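Side-chain contacts in OBody AM3L15 (Pyrobaculum aerophilum, PDB 4GN5), which is an engineered OB-fold protein, probably a binding scaffold that grips a partner protein through the outer face of its beta barrel: residues A10-N15 with G80-G85; V39-R44 with D74-K79. One frame throughout, in Å; residues are numbered along the deposited sequence.

Contact 1 (A10-N15 with G80-G85); sequences AEITPN and GIVEAG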
ATOM      1  N   ALA A  10      -1.943  -5.863  20.685  1.00 21.59           N
ATOM      2  CA  ALA A  10      -0.663  -6.521  21.044  1.00 23.71           C
ATOM      3  C   ALA A  10      -0.783  -8.088  21.104  1.00 27.70           C
ATOM      4  O   ALA A  10       0.226  -8.773  21.093  1.00 28.29           O
ATOM      5  CB  ALA A  10      -0.099  -5.996  22.386  1.00 25.58           C
ATOM      6  N   GLU A  11      -2.009  -8.619  21.233  1.00 24.56           N
ATOM      7  CA  GLU A  11      -2.232 -10.083  21.199  1.00 28.53           C
ATOM      8  C   GLU A  11      -2.368 -10.630  19.776  1.00 26.57           C
ATOM      9  O   GLU A  11      -2.504 -11.826  19.622  1.00 28.10           O
ATOM     10  CB  GLU A  11      -3.461 -10.508  22.034  1.00 28.96           C
ATOM     11  CG  GLU A  11      -3.222 -10.276  23.556  1.00 23.99           C
ATOM     12  CD  GLU A  11      -4.454 -10.474  24.388  1.00 38.06           C
ATOM     13  OE1 GLU A  11      -5.596 -10.120  23.953  1.00 31.19           O
ATOM     14  OE2 GLU A  11      -4.257 -11.006  25.505  1.00 43.86           O
ATOM     15  N   ILE A  12      -2.348  -9.780  18.756  1.00 24.82           N
ATOM     16  CA  ILE A  12      -2.363 -10.265  17.392  1.00 24.33           C
ATOM     17  C   ILE A  12      -0.944 -10.726  17.026  1.00 26.81           C
ATOM     18  O   ILE A  12      -0.091  -9.915  16.719  1.00 26.65           O
ATOM     19  CB  ILE A  12      -2.946  -9.242  16.388  1.00 22.09           C
ATOM     20  CG1 ILE A  12      -4.337  -8.752  16.853  1.00 26.77           C
ATOM     21  CG2 ILE A  12      -3.071  -9.917  14.949  1.00 20.26           C
ATOM     22  CD1 ILE A  12      -5.393  -9.928  17.074  1.00 26.46           C
ATOM     23  N   THR A  13      -0.725 -12.041  17.099  1.00 32.06           N
ATOM     24  CA  THR A  13       0.585 -12.674  16.879  1.00 25.26           C
ATOM     25  C   THR A  13       0.511 -13.768  15.771  1.00 31.72           C
ATOM     26  O   THR A  13      -0.591 -14.180  15.361  1.00 31.00           O
ATOM     27  CB  THR A  13       1.068 -13.350  18.190  1.00 34.13           C
ATOM     28  OG1 THR A  13       0.067 -14.283  18.602  1.00 40.63           O
ATOM     29  CG2 THR A  13       1.185 -12.382  19.311  1.00 31.60           C
ATOM     30  N   PRO A  14       1.674 -14.205  15.248  1.00 28.34           N
ATOM     31  CA  PRO A  14       1.614 -15.193  14.166  1.00 30.92           C
ATOM     32  C   PRO A  14       0.853 -16.501  14.546  1.00 34.46           C
ATOM     33  O   PRO A  14       0.190 -17.091  13.661  1.00 34.36           O
ATOM     34  CB  PRO A  14       3.103 -15.458  13.851  1.00 29.80           C
ATOM     35  CG  PRO A  14       3.710 -14.072  14.055  1.00 26.24           C
ATOM     36  CD  PRO A  14       2.998 -13.549  15.319  1.00 27.83           C
ATOM     37  N   ASN A  15       0.857 -16.858  15.825  1.00 32.93           N
ATOM     38  CA  ASN A  15       0.111 -18.002  16.339  1.00 41.76           C
ATOM     39  C   ASN A  15      -1.354 -17.995  16.004  1.00 42.75           C
ATOM     40  O   ASN A  15      -1.998 -19.036  15.944  1.00 52.26           O
ATOM     41  CB  ASN A  15       0.288 -18.096  17.841  1.00 50.70           C
ATOM     42  CG  ASN A  15      -0.183 -19.405  18.401  1.00 70.73           C
ATOM     43  OD1 ASN A  15       0.223 -20.472  17.949  1.00 79.50           O
ATOM     44  ND2 ASN A  15      -1.033 -19.346  19.406  1.00 74.17           N
ATOM     45  N   GLY A  80     -11.829  -9.756  11.464  1.00 20.79           N
ATOM     46  CA  GLY A  80     -10.985 -10.185  10.342  1.00 25.46           C
ATOM     47  C   GLY A  80     -10.233 -11.461  10.614  1.00 27.14           C
ATOM     48  O   GLY A  80     -10.302 -11.986  11.725  1.00 27.32           O
ATOM     49  N   ILE A  81      -9.555 -11.980   9.597  1.00 25.01           N
ATOM     50  CA  ILE A  81      -8.735 -13.184   9.723  1.00 26.43           C
ATOM     51  C   ILE A  81      -7.242 -12.882   9.791  1.00 28.57           C
ATOM     52  O   ILE A  81      -6.751 -12.129   9.011  1.00 26.82           O
ATOM     53  CB  ILE A  81      -8.939 -14.147   8.518  1.00 35.94           C
ATOM     54  CG1 ILE A  81     -10.400 -14.566   8.324  1.00 37.47           C
ATOM     55  CG2 ILE A  81      -8.013 -15.292   8.631  1.00 28.11           C
ATOM     56  CD1 ILE A  81     -10.975 -15.219   9.428  1.00 34.26           C
ATOM     57  N   VAL A  82      -6.520 -13.510  10.712  1.00 25.77           N
ATOM     58  CA  VAL A  82      -5.083 -13.234  10.810  1.00 18.60           C
ATOM     59  C   VAL A  82      -4.315 -13.974   9.713  1.00 24.20           C
ATOM     60  O   VAL A  82      -4.523 -15.160   9.494  1.00 28.90           O
ATOM     61  CB  VAL A  82      -4.519 -13.606  12.230  1.00 23.74           C
ATOM     62  CG1 VAL A  82      -3.021 -13.425  12.319  1.00 19.16           C
ATOM     63  CG2 VAL A  82      -5.234 -12.753  13.351  1.00 25.63           C
ATOM     64  N   GLU A  83      -3.407 -13.276   9.054  1.00 22.58           N
ATOM     65  CA  GLU A  83      -2.530 -13.935   8.080  1.00 25.49           C
ATOM     66  C   GLU A  83      -1.079 -13.740   8.538  1.00 24.43           C
ATOM     67  O   GLU A  83      -0.660 -12.646   8.824  1.00 23.07           O
ATOM     68  CB  GLU A  83      -2.786 -13.396   6.679  1.00 21.95           C
ATOM     69  CG  GLU A  83      -1.676 -13.761   5.644  1.00 21.92           C
ATOM     70  CD  GLU A  83      -1.702 -15.253   5.339  1.00 29.45           C
ATOM     71  OE1 GLU A  83      -2.843 -15.805   5.231  1.00 27.42           O
ATOM     72  OE2 GLU A  83      -0.613 -15.871   5.260  1.00 26.60           O
ATOM     73  N   ALA A  84      -0.316 -14.810   8.644  1.00 23.95           N
ATOM     74  CA  ALA A  84       1.055 -14.620   9.089  1.00 23.34           C
ATOM     75  C   ALA A  84       2.005 -15.526   8.294  1.00 27.09           C
ATOM     76  O   ALA A  84       3.144 -15.740   8.665  1.00 25.22           O
ATOM     77  CB  ALA A  84       1.147 -14.863  10.623  1.00 21.02           C
ATOM     78  N   GLY A  85       1.525 -16.025   7.154  1.00 25.13           N
ATOM     79  CA  GLY A  85       2.377 -16.808   6.270  1.00 26.95           C
ATOM     80  C   GLY A  85       3.539 -15.988   5.701  1.00 24.47           C
ATOM     81  O   GLY A  85       3.369 -14.845   5.232  1.00 19.22           O
TER
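A84, whose methyl packs against P14, is flanked by two polar bonds: its backbone N is hydrogen-bonded to ND1 of H17, and the next amide, G85 N, donates to E83 OE2 over 2.9 Å. That second bond is bent (139° at the hydrogen) and reaches the carboxylate from above its plane; the bend in E83, chi2 69°, turns the acid along the chain toward the amide of G85. CB of A84 lies 3.6 Å from CA of P14 and 3.8 Å from its CB, touching the start of the proline ring. Two residues back along the strand, V82 reaches across with both branches. Its CG2, anti to the carbonyl carbon, meets CG2 of I12 at 3.9 Å, the two side chains set at a slant, while its CG1 lies 4.0 Å from the carbonyl O of T13. I12 is buried, and it also touches V21 and V23 of strand 20-24 and I96 of strand 95-98; P14 stays exposed. Segment 10-15 thus packs as an N-terminal arm against the end of strand 75-83, where that strand pairs antiparallel with strand 20-24, the first-to-fourth strand pairing characteristic of the OB-fold barrel.

Contact 2 (V39-R44 with D74-K79); sequences VKVSDR and DVVVIK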
ATOM      1  N   VAL A  39      -5.397   0.128   7.143  1.00 19.59           N
ATOM      2  CA  VAL A  39      -5.733   0.865   8.336  1.00 18.17           C
ATOM      3  C   VAL A  39      -5.032   0.130   9.500  1.00 17.28           C
ATOM      4  O   VAL A  39      -5.134  -1.122   9.634  1.00 17.34           O
ATOM      5  CB  VAL A  39      -7.282   1.019   8.529  1.00 24.38           C
ATOM      6  CG1 VAL A  39      -7.977  -0.236   8.200  1.00 21.09           C
ATOM      7  CG2 VAL A  39      -7.663   1.433  10.007  1.00 21.28           C
ATOM      8  N   LYS A  40      -4.287   0.902  10.302  1.00 18.21           N
ATOM      9  CA  LYS A  40      -3.605   0.362  11.468  1.00 17.79           C
ATOM     10  C   LYS A  40      -4.397   0.749  12.730  1.00 18.12           C
ATOM     11  O   LYS A  40      -4.802   1.898  12.849  1.00 18.66           O
ATOM     12  CB  LYS A  40      -2.198   0.918  11.525  1.00 17.10           C
ATOM     13  CG  LYS A  40      -1.424   0.715  10.256  1.00 18.37           C
ATOM     14  CD  LYS A  40       0.077   0.958  10.538  1.00 19.07           C
ATOM     15  CE  LYS A  40       0.751   0.848   9.180  1.00 19.10           C
ATOM     16  NZ  LYS A  40       2.210   0.854   9.362  1.00 17.32           N
ATOM     17  N   VAL A  41      -4.604  -0.207  13.634  1.00 16.34           N
ATOM     18  CA  VAL A  41      -5.464  -0.034  14.841  1.00 17.34           C
ATOM     19  C   VAL A  41      -4.612  -0.111  16.075  1.00 16.82           C
ATOM     20  O   VAL A  41      -3.804  -1.035  16.230  1.00 17.76           O
ATOM     21  CB  VAL A  41      -6.575  -1.156  14.969  1.00 20.86           C
ATOM     22  CG1 VAL A  41      -7.496  -0.937  16.213  1.00 17.70           C
ATOM     23  CG2 VAL A  41      -7.411  -1.137  13.741  1.00 21.35           C
ATOM     24  N   SER A  42      -4.823   0.851  16.974  1.00 20.20           N
ATOM     25  CA  SER A  42      -4.174   0.810  18.257  1.00 21.33           C
ATOM     26  C   SER A  42      -5.244   0.843  19.325  1.00 21.05           C
ATOM     27  O   SER A  42      -6.301   1.439  19.127  1.00 20.64           O
ATOM     28  CB  SER A  42      -3.211   1.995  18.423  1.00 22.54           C
ATOM     29  OG  SER A  42      -2.144   1.868  17.474  1.00 23.58           O
ATOM     30  N   ASP A  43      -4.957   0.165  20.439  1.00 20.63           N
ATOM     31  CA  ASP A  43      -5.797   0.286  21.607  1.00 22.51           C
ATOM     32  C   ASP A  43      -5.063   0.594  22.917  1.00 28.30           C
ATOM     33  O   ASP A  43      -5.683   0.642  23.995  1.00 25.71           O
ATOM     34  CB  ASP A  43      -6.619  -0.982  21.761  1.00 25.13           C
ATOM     35  CG  ASP A  43      -5.764  -2.230  21.788  1.00 29.45           C
ATOM     36  OD1 ASP A  43      -4.508  -2.182  21.894  1.00 23.97           O
ATOM     37  OD2 ASP A  43      -6.406  -3.270  21.721  1.00 24.49           O
ATOM     38  N   ARG A  44      -3.763   0.810  22.819  1.00 22.68           N
ATOM     39  CA  ARG A  44      -2.976   1.127  23.987  1.00 29.06           C
ATOM     40  C   ARG A  44      -2.059   2.294  23.604  1.00 25.33           C
ATOM     41  O   ARG A  44      -1.496   2.315  22.480  1.00 23.63           O
ATOM     42  CB  ARG A  44      -2.181  -0.113  24.390  1.00 33.44           C
ATOM     43  CG  ARG A  44      -1.425   0.083  25.645  1.00 34.14           C
ATOM     44  CD  ARG A  44      -0.737  -1.160  26.128  1.00 23.40           C
ATOM     45  NE  ARG A  44       0.083  -0.756  27.274  1.00 27.27           N
ATOM     46  CZ  ARG A  44       1.404  -0.886  27.353  1.00 24.34           C
ATOM     47  NH1 ARG A  44       2.024  -0.473  28.458  1.00 24.01           N
ATOM     48  NH2 ARG A  44       2.103  -1.483  26.352  1.00 20.93           N
ATOM     49  N   ASP A  74     -10.482   7.852  14.642  1.00 25.74           N
ATOM     50  CA  ASP A  74     -11.851   7.297  14.683  1.00 27.18           C
ATOM     51  C   ASP A  74     -11.765   6.020  15.535  1.00 31.01           C
ATOM     52  O   ASP A  74     -10.738   5.314  15.533  1.00 26.48           O
ATOM     53  CB  ASP A  74     -12.415   6.918  13.274  1.00 35.74           C
ATOM     54  CG  ASP A  74     -12.839   8.154  12.404  1.00 27.98           C
ATOM     55  OD1 ASP A  74     -12.977   9.287  12.914  1.00 30.99           O
ATOM     56  OD2 ASP A  74     -13.037   7.963  11.173  1.00 31.16           O
ATOM     57  N   VAL A  75     -12.819   5.731  16.279  1.00 24.80           N
ATOM     58  CA  VAL A  75     -12.866   4.545  17.100  1.00 26.73           C
ATOM     59  C   VAL A  75     -13.606   3.537  16.232  1.00 32.76           C
ATOM     60  O   VAL A  75     -14.697   3.848  15.684  1.00 32.60           O
ATOM     61  CB  VAL A  75     -13.608   4.793  18.444  1.00 29.47           C
ATOM     62  CG1 VAL A  75     -13.747   3.490  19.270  1.00 32.75           C
ATOM     63  CG2 VAL A  75     -12.906   5.839  19.254  1.00 26.81           C
ATOM     64  N   VAL A  76     -13.014   2.351  16.119  1.00 28.37           N
ATOM     65  CA  VAL A  76     -13.479   1.290  15.241  1.00 28.80           C
ATOM     66  C   VAL A  76     -13.494  -0.075  15.922  1.00 32.29           C
ATOM     67  O   VAL A  76     -12.844  -0.272  16.952  1.00 27.74           O
ATOM     68  CB  VAL A  76     -12.639   1.171  13.938  1.00 26.96           C
ATOM     69  CG1 VAL A  76     -12.642   2.475  13.205  1.00 31.05           C
ATOM     70  CG2 VAL A  76     -11.153   0.687  14.244  1.00 26.81           C
ATOM     71  N   VAL A  77     -14.280  -1.000  15.340  1.00 34.91           N
ATOM     72  CA  VAL A  77     -14.294  -2.411  15.687  1.00 27.40           C
ATOM     73  C   VAL A  77     -14.171  -3.099  14.334  1.00 29.22           C
ATOM     74  O   VAL A  77     -14.943  -2.796  13.387  1.00 29.07           O
ATOM     75  CB  VAL A  77     -15.585  -2.798  16.390  1.00 30.08           C
ATOM     76  CG1 VAL A  77     -15.700  -4.311  16.544  1.00 27.99           C
ATOM     77  CG2 VAL A  77     -15.650  -2.134  17.776  1.00 27.27           C
ATOM     78  N   ILE A  78     -13.189  -3.991  14.229  1.00 25.61           N
ATOM     79  CA  ILE A  78     -12.880  -4.644  12.930  1.00 25.35           C
ATOM     80  C   ILE A  78     -12.756  -6.116  13.154  1.00 26.34           C
ATOM     81  O   ILE A  78     -11.986  -6.579  14.013  1.00 23.59           O
ATOM     82  CB  ILE A  78     -11.582  -4.149  12.286  1.00 23.51           C
ATOM     83  CG1 ILE A  78     -11.740  -2.669  11.878  1.00 23.47           C
ATOM     84  CG2 ILE A  78     -11.230  -5.036  11.014  1.00 24.59           C
ATOM     85  CD1 ILE A  78     -10.467  -2.062  11.143  1.00 23.67           C
ATOM     86  N   LYS A  79     -13.540  -6.857  12.399  1.00 26.08           N
ATOM     87  CA  LYS A  79     -13.492  -8.310  12.451  1.00 30.70           C
ATOM     88  C   LYS A  79     -12.729  -8.817  11.243  1.00 28.05           C
ATOM     89  O   LYS A  79     -12.970  -8.361  10.153  1.00 29.88           O
ATOM     90  CB  LYS A  79     -14.907  -8.910  12.479  1.00 25.33           C
ATOM     91  CG  LYS A  79     -14.941 -10.395  12.675  1.00 33.16           C
ATOM     92  CD  LYS A  79     -16.296 -10.937  12.364  1.00 39.28           C
ATOM     93  CE  LYS A  79     -17.281 -10.726  13.464  1.00 40.80           C
ATOM     94  NZ  LYS A  79     -18.642 -11.210  13.124  1.00 46.51           N
TER
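V41 and I78 meet through methyl groups: CG2 of V41 lies 4.1 Å from CD1 of I78, the two side chains running past each other in opposing directions. The same V41 methyl is 4.2 Å from CG2 of V76, approached at a slant, so one branch of V41 is placed against two residues of the facing strand. I78 in turn serves two valines, since its CD1 also comes within 4.3 Å of CG1 of V39. It does so because its chain is fully extended beyond CB (chi2 -178°), carrying the terminal methyl well away from its own backbone. All four residues are buried and the touches are purely apolar, at ordinary to loose van der Waals range, with 131 Å² covered in all. The backbones stay well apart: the strand axes approach to 8.7 Å and run at 105° to each other, as in face-to-face packing across a barrel interior. Each strand is held by its own neighbours. The backbones of V39 and V41 bond to V52 and V50, and S42 OG bonds to A48 O, in the loop just ahead of strand 50-55. Ahead of strand 75-83, D74 accepts from the amides of S71 and A107, anchoring the chain where the strand begins. CB of K40 points away from strand 75-83, and its NZ bonds to the backbone of the other protein chain. Strand 36-42 lies between strands 26-32 and 50-55; across the core, I78 also touches V52 of strand 50-55, while on the other face of strand 75-83 V77 lies on V22 and A24 of the adjacent strand 20-24.

Strand 75-83 is common to both contacts: its first part, 74-79, faces strand 36-42 in contact 2, and its last part, continuing directly into 80-85, meets the N-terminal arm in contact 1. The centres are about 15 Å apart, contact 2 about 6 Å from the middle of the chain and contact 1 about 12 Å out. Along the sequence both segments of contact 2 fall between the two of contact 1, in the order 10-15, 39-44, 74-79, 80-85. One long strand thus packs against the three-stranded sheet with its first part and against the N-terminal arm with its last, consistent with a compact OB-fold barrel.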